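Side-chain contacts in interferon-inducible protein AIM2 (Mus musculus, PDB 4JBM), which senses double-stranded DNA in the cytosol through its HIN domain, the part described here, and triggers inflammasome assembly that leads to pyroptosis: residues N13-E18 against Q24-A29; F37-V42 against I111-F116. All coordinates share one frame; numbering follows the deposited sequence.

Contact 1. Residues N13-E18 against Q24-A29; sequences NPFECE and QEIFHA
With CG of Phe15 set between its backbone N and carbonyl carbon (chi1 62°), the phenyl ring swings back across the strand pair and brings its CE1 to 4.0 Å from His28 ND1. The two rings meet at their edges, each touching atom lying near the plane of the other ring. His28 ND1 is buried here and has no hydrogen-bonding partner. Ile26, with CG1 placed alike (chi1 70°), turns that arm toward Cys17 on the same sheet face as Phe15; CG1 packs 3.7 Å from Cys17 CB. The CD1 methyl of Ile26 also approaches Cys17 SG, which is tied in a disulfide to Cys179. On the opposite face of the sheet, Pro14 and Phe27 lie alongside one another, pointing the same way, and Pro14 CG rests 3.7 Å from Phe27 CD1.

The backbones form an antiparallel ladder. Phe15 and Ile26 are the hydrogen-bonded pair: Phe15 N reaches Ile26 O at 3.2 Å, while the return bond from Ile26 N is weak. Glu16 and Glu25 follow as a non-hydrogen-bonded pair, and the carboxylate of Glu16 turns to a salt bridge with Arg23. Beyond them Cys17 N donates to Gln24 O at 3.1 Å, and next to the loop Gln24 N donates to Glu18 O at 2.6 Å.

This is the loop end of the beta hairpin made by strands 4-16 and 25-32 in the first OB-fold sheet. Strand 37-42 continues that sheet beyond 25-32, and Phe181 of strand 181-185 in the second sheet meets the Phe15 ring edge-to-face.

Contact 2. Residues F37-V42 against I111-F116; sequences FFFVKV and IVNGLF
One face of the Phe39 ring carries the amide nitrogen of Asn113, while CG2 of Ile111 comes from the same side as the amide, beyond CD2, and the carbonyl oxygen of Ile111 approaches the ring obliquely. Asn113 ND2 sits 3.5 Å above the ring plane, over its centre, an amide-pi contact in which the amide and ring planes are turned 55° apart. The meeting joins the two OB folds of the HIN domain: Phe39 projects from strand 37-42 of the first sheet, and Ile111 and Asn113 stand at the start of strand 111-123 of the second.

The strands are not paired; their nearest CA atoms, those of Phe39 and Ile111, are 7.6 Å apart, and side chains span the gap. Asn113 CG lies opposite its carbonyl carbon (chi1 -52°), which carries the amide out toward Phe39. The other end of that amide is anchored, since OD1 accepts a hydrogen bond from Phe162 N. This hydrogen bond would hold the amide's rotation, so that the NH2 group, probably the more electropositive end, faces the ring. Ile111 adds an apolar contact beside it, while its CG1 branch leads away from Phe39.

Further along strand 111-123 the neighbouring residues turn to other tasks: Leu115 packs on a phosphate of the bound DNA, and Phe116 lies against strand 157-160. Across the junction itself, ND2 of Asn113 is 3.6 Å from both CD1 and CE1 of Phe39, and CD2 of that ring is 4.0 Å from Ile111 CG2.

Contact 1 comes first along the chain and closes before contact 2 opens; their centres lie 13 Å apart. They share the sheet of the first OB fold, where strands 25-32 and 37-42 are neighbours: Ala29 O and Val40 N, 2.8 Å apart, and Phe27 O and Val42 N, 3.0 Å apart, are probable hydrogen bonds between them. Contact 1 joins two strands within this sheet, whereas contact 2 leaves it for strand 111-123 of the second fold. Phe162 touches both, through His28 and Asn113. Contact 2 lies nearer the DNA, about 4 Å at the closest atoms against about 13 Å for contact 1, because Leu115 packs on a phosphate, which places this part of strand 111-123 beside it.

Contact 1. Residues N13-E18 against Q24-A29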
ATOM      1  N   ASN A  13      -6.360   2.735   9.839  1.00 99.59           N
ATOM      2  CA  ASN A  13      -7.711   2.462  10.320  1.00 98.23           C
ATOM      3  C   ASN A  13      -8.604   2.012   9.166  1.00 92.91           C
ATOM      4  O   ASN A  13      -8.497   2.534   8.051  1.00 88.30           O
ATOM      5  CB  ASN A  13      -8.307   3.686  11.024  1.00100.56           C
ATOM      6  CG  ASN A  13      -7.706   3.919  12.400  1.00110.30           C
ATOM      7  OD1 ASN A  13      -7.937   3.150  13.335  1.00112.70           O
ATOM      8  ND2 ASN A  13      -6.944   4.997  12.533  1.00115.31           N
ATOM      9  N   PRO A  14      -9.501   1.049   9.436  1.00 93.37           N
ATOM     10  CA  PRO A  14     -10.347   0.446   8.404  1.00 93.05           C
ATOM     11  C   PRO A  14     -11.224   1.463   7.676  1.00 92.97           C
ATOM     12  O   PRO A  14     -11.684   2.444   8.264  1.00 86.83           O
ATOM     13  CB  PRO A  14     -11.223  -0.527   9.199  1.00 95.80           C
ATOM     14  CG  PRO A  14     -10.411  -0.859  10.411  1.00 98.28           C
ATOM     15  CD  PRO A  14      -9.703   0.418  10.752  1.00 99.03           C
ATOM     16  N   PHE A  15     -11.429   1.219   6.389  1.00 86.32           N
ATOM     17  CA  PHE A  15     -12.256   2.073   5.553  1.00 91.10           C
ATOM     18  C   PHE A  15     -13.125   1.153   4.729  1.00 94.35           C
ATOM     19  O   PHE A  15     -12.755   0.003   4.491  1.00 85.91           O
ATOM     20  CB  PHE A  15     -11.378   2.922   4.631  1.00 84.85           C
ATOM     21  CG  PHE A  15     -10.537   2.118   3.665  1.00 85.63           C
ATOM     22  CD1 PHE A  15      -9.360   1.519   4.092  1.00 82.47           C
ATOM     23  CD2 PHE A  15     -10.910   1.972   2.334  1.00 72.04           C
ATOM     24  CE1 PHE A  15      -8.569   0.784   3.221  1.00 77.63           C
ATOM     25  CE2 PHE A  15     -10.117   1.237   1.450  1.00 80.03           C
ATOM     26  CZ  PHE A  15      -8.945   0.642   1.899  1.00 71.61           C
ATOM     27  N   GLU A  16     -14.269   1.650   4.267  1.00 89.31           N
ATOM     28  CA  GLU A  16     -15.138   0.796   3.482  1.00 87.30           C
ATOM     29  C   GLU A  16     -14.541   0.614   2.099  1.00 80.66           C
ATOM     30  O   GLU A  16     -14.163   1.578   1.434  1.00 88.07           O
ATOM     31  CB  GLU A  16     -16.548   1.374   3.364  1.00 98.28           C
ATOM     32  CG  GLU A  16     -17.389   0.626   2.343  1.00114.96           C
ATOM     33  CD  GLU A  16     -18.791   1.183   2.196  1.00129.78           C
ATOM     34  OE1 GLU A  16     -19.101   2.203   2.846  1.00134.10           O
ATOM     35  OE2 GLU A  16     -19.582   0.603   1.421  1.00134.66           O
ATOM     36  N   CYS A  17     -14.468  -0.637   1.671  1.00 74.55           N
ATOM     37  CA  CYS A  17     -13.931  -0.975   0.367  1.00 89.64           C
ATOM     38  C   CYS A  17     -14.940  -1.897  -0.318  1.00 98.89           C
ATOM     39  O   CYS A  17     -15.949  -2.259   0.287  1.00 96.55           O
ATOM     40  CB  CYS A  17     -12.576  -1.662   0.548  1.00 95.52           C
ATOM     41  SG  CYS A  17     -11.830  -2.280  -0.962  1.00179.50           S
ATOM     42  N   GLU A  18     -14.696  -2.254  -1.574  1.00 99.29           N
ATOM     43  CA  GLU A  18     -15.572  -3.203  -2.259  1.00100.81           C
ATOM     44  C   GLU A  18     -15.174  -4.638  -1.932  1.00100.74           C
ATOM     45  O   GLU A  18     -15.494  -5.160  -0.862  1.00104.37           O
ATOM     46  CB  GLU A  18     -15.559  -2.975  -3.774  1.00104.60           C
ATOM     47  CG  GLU A  18     -15.893  -4.219  -4.598  1.00104.48           C
ATOM     48  CD  GLU A  18     -17.336  -4.673  -4.448  1.00120.05           C
ATOM     49  OE1 GLU A  18     -18.153  -3.917  -3.884  1.00123.86           O
ATOM     50  OE2 GLU A  18     -17.652  -5.798  -4.898  1.00122.33           O
ATOM     51  N   GLN A  24     -16.934  -5.244   1.323  1.00105.96           N
ATOM     52  CA  GLN A  24     -16.221  -5.694   2.515  1.00111.26           C
ATOM     53  C   GLN A  24     -15.587  -4.483   3.171  1.00116.73           C
ATOM     54  O   GLN A  24     -15.085  -3.595   2.489  1.00120.81           O
ATOM     55  CB  GLN A  24     -15.107  -6.688   2.157  1.00103.15           C
ATOM     56  CG  GLN A  24     -15.536  -8.132   1.989  1.00104.48           C
ATOM     57  CD  GLN A  24     -15.299  -8.662   0.587  1.00113.02           C
ATOM     58  OE1 GLN A  24     -14.772  -7.956  -0.277  1.00105.05           O
ATOM     59  NE2 GLN A  24     -15.672  -9.920   0.360  1.00114.99           N
ATOM     60  N   GLU A  25     -15.588  -4.445   4.495  1.00112.59           N
ATOM     61  CA  GLU A  25     -14.805  -3.436   5.193  1.00110.93           C
ATOM     62  C   GLU A  25     -13.429  -4.031   5.502  1.00115.53           C
ATOM     63  O   GLU A  25     -13.332  -5.104   6.105  1.00115.84           O
ATOM     64  CB  GLU A  25     -15.531  -2.989   6.460  1.00105.50           C
ATOM     65  CG  GLU A  25     -14.700  -2.149   7.412  1.00106.01           C
ATOM     66  CD  GLU A  25     -15.537  -1.142   8.167  1.00110.73           C
ATOM     67  OE1 GLU A  25     -16.564  -0.697   7.620  1.00113.94           O
ATOM     68  OE2 GLU A  25     -15.167  -0.799   9.306  1.00115.32           O
ATOM     69  N   ILE A  26     -12.365  -3.344   5.091  1.00109.48           N
ATOM     70  CA  ILE A  26     -11.026  -3.907   5.206  1.00103.60           C
ATOM     71  C   ILE A  26     -10.002  -2.889   5.658  1.00 97.08           C
ATOM     72  O   ILE A  26     -10.279  -1.688   5.727  1.00 96.75           O
ATOM     73  CB  ILE A  26     -10.511  -4.428   3.850  1.00100.68           C
ATOM     74  CG1 ILE A  26     -10.215  -3.257   2.919  1.00102.85           C
ATOM     75  CG2 ILE A  26     -11.498  -5.383   3.214  1.00 99.55           C
ATOM     76  CD1 ILE A  26      -9.125  -3.552   1.933  1.00109.27           C
ATOM     77  N   PHE A  27      -8.803  -3.381   5.954  1.00 93.87           N
ATOM     78  CA  PHE A  27      -7.667  -2.487   6.119  1.00 87.15           C
ATOM     79  C   PHE A  27      -6.359  -3.113   5.659  1.00 84.80           C
ATOM     80  O   PHE A  27      -6.302  -4.307   5.329  1.00 79.63           O
ATOM     81  CB  PHE A  27      -7.574  -1.886   7.532  1.00 86.32           C
ATOM     82  CG  PHE A  27      -7.237  -2.877   8.618  1.00 95.16           C
ATOM     83  CD1 PHE A  27      -8.231  -3.632   9.227  1.00 95.25           C
ATOM     84  CD2 PHE A  27      -5.927  -3.018   9.060  1.00 97.11           C
ATOM     85  CE1 PHE A  27      -7.921  -4.527  10.239  1.00 94.94           C
ATOM     86  CE2 PHE A  27      -5.610  -3.911  10.074  1.00 93.57           C
ATOM     87  CZ  PHE A  27      -6.608  -4.667  10.665  1.00 92.56           C
ATOM     88  N   HIS A  28      -5.327  -2.277   5.609  1.00 86.85           N
ATOM     89  CA  HIS A  28      -4.007  -2.704   5.186  1.00 84.94           C
ATOM     90  C   HIS A  28      -2.983  -2.460   6.284  1.00 77.94           C
ATOM     91  O   HIS A  28      -3.062  -1.475   7.025  1.00 75.10           O
ATOM     92  CB  HIS A  28      -3.605  -1.960   3.917  1.00 85.16           C
ATOM     93  CG  HIS A  28      -4.419  -2.341   2.725  1.00 81.26           C
ATOM     94  ND1 HIS A  28      -5.568  -1.675   2.359  1.00 70.96           N
ATOM     95  CD2 HIS A  28      -4.260  -3.343   1.828  1.00 80.78           C
ATOM     96  CE1 HIS A  28      -6.073  -2.239   1.278  1.00 79.25           C
ATOM     97  NE2 HIS A  28      -5.302  -3.252   0.933  1.00 76.28           N
ATOM     98  N   ALA A  29      -2.006  -3.355   6.364  1.00 72.15           N
ATOM     99  CA  ALA A  29      -0.966  -3.254   7.369  1.00 65.51           C
ATOM    100  C   ALA A  29       0.362  -3.703   6.786  1.00 67.05           C
ATOM    101  O   ALA A  29       0.406  -4.317   5.727  1.00 65.86           O
ATOM    102  CB  ALA A  29      -1.327  -4.085   8.597  1.00 63.81           C
TER

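Contact 2. Residues F37-V42 against I111-F116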
ATOM      1  N   PHE A  37       9.871  -8.081   5.388  1.00 61.15           N
ATOM      2  CA  PHE A  37       8.554  -7.538   5.670  1.00 61.05           C
ATOM      3  C   PHE A  37       7.611  -7.929   4.527  1.00 62.24           C
ATOM      4  O   PHE A  37       8.044  -8.255   3.419  1.00 59.44           O
ATOM      5  CB  PHE A  37       8.607  -6.014   5.743  1.00 55.67           C
ATOM      6  CG  PHE A  37       8.947  -5.369   4.429  1.00 61.53           C
ATOM      7  CD1 PHE A  37      10.271  -5.204   4.044  1.00 54.08           C
ATOM      8  CD2 PHE A  37       7.943  -4.961   3.558  1.00 57.68           C
ATOM      9  CE1 PHE A  37      10.589  -4.632   2.821  1.00 65.07           C
ATOM     10  CE2 PHE A  37       8.251  -4.391   2.331  1.00 56.83           C
ATOM     11  CZ  PHE A  37       9.572  -4.222   1.961  1.00 65.42           C
ATOM     12  N   PHE A  38       6.317  -7.886   4.798  1.00 65.44           N
ATOM     13  CA  PHE A  38       5.331  -7.965   3.731  1.00 62.65           C
ATOM     14  C   PHE A  38       4.099  -7.182   4.142  1.00 62.63           C
ATOM     15  O   PHE A  38       3.901  -6.889   5.328  1.00 70.75           O
ATOM     16  CB  PHE A  38       5.000  -9.419   3.363  1.00 57.98           C
ATOM     17  CG  PHE A  38       4.685 -10.288   4.540  1.00 71.38           C
ATOM     18  CD1 PHE A  38       3.386 -10.402   5.008  1.00 73.50           C
ATOM     19  CD2 PHE A  38       5.692 -10.988   5.186  1.00 61.09           C
ATOM     20  CE1 PHE A  38       3.096 -11.210   6.092  1.00 80.85           C
ATOM     21  CE2 PHE A  38       5.410 -11.792   6.271  1.00 70.24           C
ATOM     22  CZ  PHE A  38       4.111 -11.900   6.727  1.00 74.78           C
ATOM     23  N   PHE A  39       3.286  -6.826   3.155  1.00 68.52           N
ATOM     24  CA  PHE A  39       2.048  -6.106   3.406  1.00 59.80           C
ATOM     25  C   PHE A  39       0.944  -7.121   3.581  1.00 72.37           C
ATOM     26  O   PHE A  39       0.988  -8.206   2.994  1.00 62.85           O
ATOM     27  CB  PHE A  39       1.761  -5.145   2.248  1.00 61.25           C
ATOM     28  CG  PHE A  39       2.968  -4.359   1.831  1.00 70.15           C
ATOM     29  CD1 PHE A  39       3.478  -3.361   2.655  1.00 75.02           C
ATOM     30  CD2 PHE A  39       3.621  -4.643   0.638  1.00 67.22           C
ATOM     31  CE1 PHE A  39       4.612  -2.643   2.289  1.00 65.53           C
ATOM     32  CE2 PHE A  39       4.756  -3.930   0.259  1.00 78.20           C
ATOM     33  CZ  PHE A  39       5.251  -2.928   1.088  1.00 71.86           C
ATOM     34  N   VAL A  40      -0.007  -6.810   4.452  1.00 82.05           N
ATOM     35  CA  VAL A  40      -1.136  -7.691   4.672  1.00 83.89           C
ATOM     36  C   VAL A  40      -2.446  -6.945   4.429  1.00 77.98           C
ATOM     37  O   VAL A  40      -2.645  -5.821   4.907  1.00 67.81           O
ATOM     38  CB  VAL A  40      -1.094  -8.378   6.072  1.00 79.67           C
ATOM     39  CG1 VAL A  40       0.263  -9.022   6.309  1.00 89.13           C
ATOM     40  CG2 VAL A  40      -1.370  -7.379   7.174  1.00 84.83           C
ATOM     41  N   LYS A  41      -3.303  -7.558   3.618  1.00 84.59           N
ATOM     42  CA  LYS A  41      -4.667  -7.093   3.427  1.00 75.27           C
ATOM     43  C   LYS A  41      -5.546  -7.898   4.347  1.00 73.45           C
ATOM     44  O   LYS A  41      -5.694  -9.112   4.167  1.00 76.75           O
ATOM     45  CB  LYS A  41      -5.125  -7.324   1.980  1.00 80.11           C
ATOM     46  CG  LYS A  41      -6.541  -6.808   1.679  1.00 71.45           C
ATOM     47  CD  LYS A  41      -6.847  -6.812   0.185  1.00 82.48           C
ATOM     48  CE  LYS A  41      -6.961  -8.225  -0.369  1.00 86.96           C
ATOM     49  NZ  LYS A  41      -7.296  -8.236  -1.823  1.00 91.78           N
ATOM     50  N   VAL A  42      -6.114  -7.256   5.343  1.00 71.18           N
ATOM     51  CA  VAL A  42      -6.979  -8.006   6.204  1.00 90.61           C
ATOM     52  C   VAL A  42      -8.446  -7.740   5.872  1.00101.82           C
ATOM     53  O   VAL A  42      -8.987  -6.686   6.148  1.00109.36           O
ATOM     54  CB  VAL A  42      -6.650  -7.771   7.684  1.00 92.44           C
ATOM     55  CG1 VAL A  42      -7.225  -6.462   8.183  1.00 99.77           C
ATOM     56  CG2 VAL A  42      -7.159  -8.928   8.510  1.00101.42           C
ATOM     57  N   ILE A 111       2.228  -5.428  -4.759  1.00 57.89           N
ATOM     58  CA  ILE A 111       1.637  -4.352  -3.989  1.00 77.80           C
ATOM     59  C   ILE A 111       2.635  -3.204  -3.842  1.00 75.61           C
ATOM     60  O   ILE A 111       3.821  -3.416  -3.589  1.00 77.36           O
ATOM     61  CB  ILE A 111       1.125  -4.851  -2.636  1.00 76.89           C
ATOM     62  CG1 ILE A 111       0.048  -5.911  -2.885  1.00 89.13           C
ATOM     63  CG2 ILE A 111       0.601  -3.705  -1.801  1.00 69.36           C
ATOM     64  CD1 ILE A 111      -0.984  -5.492  -3.944  1.00 80.82           C
ATOM     65  N   VAL A 112       2.136  -1.990  -4.052  1.00 65.79           N
ATOM     66  CA  VAL A 112       2.940  -0.793  -3.941  1.00 63.00           C
ATOM     67  C   VAL A 112       2.223   0.199  -3.040  1.00 67.01           C
ATOM     68  O   VAL A 112       1.038   0.491  -3.243  1.00 52.93           O
ATOM     69  CB  VAL A 112       3.189  -0.156  -5.322  1.00 73.10           C
ATOM     70  CG1 VAL A 112       3.902   1.192  -5.176  1.00 72.41           C
ATOM     71  CG2 VAL A 112       4.011  -1.093  -6.178  1.00 67.95           C
ATOM     72  N   ASN A 113       2.934   0.664  -2.015  1.00 56.12           N
ATOM     73  CA  ASN A 113       2.502   1.793  -1.204  1.00 59.56           C
ATOM     74  C   ASN A 113       3.616   2.834  -1.295  1.00 59.57           C
ATOM     75  O   ASN A 113       4.755   2.481  -1.601  1.00 53.84           O
ATOM     76  CB  ASN A 113       2.310   1.389   0.258  1.00 65.96           C
ATOM     77  CG  ASN A 113       1.426   0.168   0.424  1.00 78.29           C
ATOM     78  OD1 ASN A 113       0.229   0.281   0.673  1.00 69.59           O
ATOM     79  ND2 ASN A 113       2.025  -1.010   0.324  1.00 82.75           N
ATOM     80  N   GLY A 114       3.310   4.099  -1.021  1.00 43.80           N
ATOM     81  CA  GLY A 114       4.339   5.119  -1.053  1.00 52.49           C
ATOM     82  C   GLY A 114       3.851   6.519  -1.358  1.00 59.80           C
ATOM     83  O   GLY A 114       2.656   6.754  -1.563  1.00 55.43           O
ATOM     84  N   LEU A 115       4.805   7.441  -1.421  1.00 61.76           N
ATOM     85  CA  LEU A 115       4.534   8.859  -1.609  1.00 53.85           C
ATOM     86  C   LEU A 115       5.231   9.306  -2.874  1.00 52.95           C
ATOM     87  O   LEU A 115       6.440   9.157  -3.003  1.00 54.19           O
ATOM     88  CB  LEU A 115       5.070   9.662  -0.409  1.00 45.40           C
ATOM     89  CG  LEU A 115       4.802  11.167  -0.463  1.00 56.46           C
ATOM     90  CD1 LEU A 115       3.294  11.474  -0.343  1.00 47.39           C
ATOM     91  CD2 LEU A 115       5.610  11.906   0.606  1.00 48.16           C
ATOM     92  N   PHE A 116       4.479   9.876  -3.809  1.00 55.41           N
ATOM     93  CA  PHE A 116       5.035  10.154  -5.122  1.00 46.52           C
ATOM     94  C   PHE A 116       4.778  11.565  -5.609  1.00 48.32           C
ATOM     95  O   PHE A 116       3.655  12.051  -5.537  1.00 58.14           O
ATOM     96  CB  PHE A 116       4.495   9.149  -6.149  1.00 44.99           C
ATOM     97  CG  PHE A 116       4.781   7.713  -5.810  1.00 41.04           C
ATOM     98  CD1 PHE A 116       5.981   7.123  -6.189  1.00 44.31           C
ATOM     99  CD2 PHE A 116       3.849   6.946  -5.131  1.00 36.54           C
ATOM    100  CE1 PHE A 116       6.243   5.791  -5.909  1.00 49.75           C
ATOM    101  CE2 PHE A 116       4.102   5.603  -4.835  1.00 37.08           C
ATOM    102  CZ  PHE A 116       5.306   5.026  -5.221  1.00 47.83           C
TER